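Long-range contact in spectinomycin phosphotransferase (Legionella pneumophila serogroup 1, PDB 3I0O), which binds ADP and magnesium and probably transfers a phosphate group from a nucleotide to an acceptor, as a member of the aminoglycoside phosphotransferase family: residues Q117-G122 / F263-G268. Numbering follows the deposited sequence.
Sequences QWKQLG and FYEGYG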
# COMPACT_ATOMS: atom_id res chain seq x y z
N GLN A 117 -17.72 -4.88 10.49
CA GLN A 117 -16.40 -4.28 10.29
C GLN A 117 -16.36 -3.59 8.93
O GLN A 117 -15.77 -2.52 8.79
CB GLN A 117 -15.30 -5.34 10.39
CG GLN A 117 -15.12 -5.90 11.80
CD GLN A 117 -14.07 -7.01 11.89
OE1 GLN A 117 -14.09 -7.97 11.12
NE2 GLN A 117 -13.17 -6.88 12.86
N TRP A 118 -17.01 -4.18 7.93
CA TRP A 118 -17.03 -3.58 6.61
C TRP A 118 -17.70 -2.20 6.68
O TRP A 118 -17.27 -1.26 6.01
CB TRP A 118 -17.77 -4.48 5.60
CG TRP A 118 -16.85 -5.40 4.85
CD1 TRP A 118 -16.75 -6.76 4.99
CD2 TRP A 118 -15.84 -5.02 3.89
NE1 TRP A 118 -15.73 -7.24 4.19
CE2 TRP A 118 -15.16 -6.19 3.51
CE3 TRP A 118 -15.45 -3.79 3.33
CZ2 TRP A 118 -14.11 -6.18 2.58
CZ3 TRP A 118 -14.39 -3.78 2.41
CH2 TRP A 118 -13.74 -4.97 2.04
N LYS A 119 -18.74 -2.09 7.50
CA LYS A 119 -19.45 -0.83 7.66
C LYS A 119 -18.53 0.17 8.34
O LYS A 119 -18.51 1.35 8.00
CB LYS A 119 -20.70 -1.05 8.52
CG LYS A 119 -21.63 0.16 8.61
CD LYS A 119 -22.91 -0.20 9.36
CE LYS A 119 -24.01 0.85 9.21
NZ LYS A 119 -23.63 2.18 9.77
N GLN A 120 -17.76 -0.32 9.30
CA GLN A 120 -16.84 0.51 10.05
C GLN A 120 -15.72 1.03 9.15
O GLN A 120 -15.26 2.16 9.31
CB GLN A 120 -16.25 -0.28 11.21
CG GLN A 120 -15.55 0.56 12.23
CD GLN A 120 -14.63 -0.27 13.10
OE1 GLN A 120 -14.86 -1.46 13.31
NE2 GLN A 120 -13.58 0.36 13.62
N LEU A 121 -15.27 0.20 8.20
CA LEU A 121 -14.20 0.62 7.30
C LEU A 121 -14.72 1.71 6.36
O LEU A 121 -14.02 2.66 6.05
CB LEU A 121 -13.67 -0.56 6.48
CG LEU A 121 -12.51 -0.20 5.55
CD1 LEU A 121 -11.34 0.28 6.38
CD2 LEU A 121 -12.10 -1.39 4.71
N GLY A 122 -15.96 1.56 5.91
CA GLY A 122 -16.53 2.57 5.03
C GLY A 122 -16.69 3.88 5.77
O GLY A 122 -16.46 4.96 5.23
N PHE A 263 -19.85 -1.95 2.89
CA PHE A 263 -18.90 -0.84 2.92
C PHE A 263 -19.57 0.52 2.73
O PHE A 263 -19.36 1.43 3.53
CB PHE A 263 -17.83 -1.03 1.84
CG PHE A 263 -16.95 0.17 1.65
CD1 PHE A 263 -15.84 0.37 2.45
CD2 PHE A 263 -17.29 1.14 0.70
CE1 PHE A 263 -15.07 1.52 2.31
CE2 PHE A 263 -16.52 2.30 0.56
CZ PHE A 263 -15.41 2.49 1.36
N TYR A 264 -20.35 0.66 1.67
CA TYR A 264 -21.01 1.92 1.39
C TYR A 264 -22.03 2.30 2.45
O TYR A 264 -22.36 3.48 2.62
CB TYR A 264 -21.63 1.90 0.00
CG TYR A 264 -20.63 2.26 -1.06
CD1 TYR A 264 -19.99 1.28 -1.82
CD2 TYR A 264 -20.24 3.59 -1.24
CE1 TYR A 264 -18.99 1.61 -2.72
CE2 TYR A 264 -19.24 3.93 -2.14
CZ TYR A 264 -18.62 2.95 -2.87
OH TYR A 264 -17.62 3.30 -3.74
N GLU A 265 -22.51 1.30 3.17
CA GLU A 265 -23.47 1.52 4.24
C GLU A 265 -22.84 2.48 5.25
O GLU A 265 -23.52 3.33 5.83
CB GLU A 265 -23.79 0.19 4.91
CG GLU A 265 -25.01 0.20 5.80
CD GLU A 265 -25.35 -1.19 6.30
OE1 GLU A 265 -25.41 -2.11 5.45
OE2 GLU A 265 -25.56 -1.36 7.52
N GLY A 266 -21.53 2.33 5.47
CA GLY A 266 -20.83 3.18 6.40
C GLY A 266 -20.17 4.38 5.73
O GLY A 266 -20.04 5.44 6.34
N TYR A 267 -19.76 4.22 4.48
CA TYR A 267 -19.12 5.31 3.75
C TYR A 267 -20.15 6.37 3.38
O TYR A 267 -19.85 7.56 3.35
CB TYR A 267 -18.47 4.79 2.47
CG TYR A 267 -17.66 5.84 1.73
CD1 TYR A 267 -16.36 6.14 2.11
CD2 TYR A 267 -18.21 6.53 0.65
CE1 TYR A 267 -15.61 7.09 1.44
CE2 TYR A 267 -17.47 7.49 -0.03
CZ TYR A 267 -16.17 7.77 0.36
OH TYR A 267 -15.43 8.70 -0.32
N GLY A 268 -21.37 5.91 3.10
CA GLY A 268 -22.43 6.82 2.72
C GLY A 268 -22.62 6.78 1.21
O GLY A 268 -21.88 7.43 0.48
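Gly122 and Gly266 meet backbone to backbone, Gly122 C lying 3.5 Å from Gly266 C, where two helical segments running in roughly the same direction cross at -41°. With no side chain at either position, the helix axes approach to 6.2 Å. Such glycine-mediated close packing is accompanied by CA-H...O contacts in both directions, and with this crossing angle it resembles the GAS-right type of helix pair. A CA-H of Gly266 meets Lys119 O almost head-on (Gly266 CA to Lys119 O 3.4 Å, 179° at the hydrogen), Phe263 CA approaches Trp118 O, and Gly122 CA returns a similar contact to Phe263 O. That last oxygen already accepts backbone hydrogen bonds from Gly266 N and Tyr267 N within its own helix. Gly122 O lies 3.1 Å from Tyr267 CA in a more bent contact and sits at the edge of the Tyr267 ring, near its plane.

Apolar packing continues on the buried side. With CG anti to the backbone N (chi1 170°), the Phe263 ring comes to Gly122, Phe263 CE1 3.3 Å from Gly122 CA. Phe263 CB touches Trp118 CE3, the two side chains crossing at about a right angle, while Leu121 CG approaches Phe263 CE1 more loosely.

At the exposed margin, Lys119 and Glu265 meet through the lysine methylenes: Lys119 CE is 3.2 Å from Glu265 OE2. The bend at the end of the lysine chain leaves Lys119 NZ 4.6 Å from Glu265 OE2, so any attraction between the opposite charges acts without direct contact.

The contact joins helix 115-130 to helix 257-267, probably within the mainly helical C-terminal lobe of the kinase-like fold. Leu125, further along helix 115-130, and Leu243 of helix 240-243 pack against Phe263 and Tyr267, His129 hydrogen-bonds Tyr267 OH, and Leu121 rests on Ile228 of strand 226-228, its side chain about 9 Å from that of magnesium-binding Asn217.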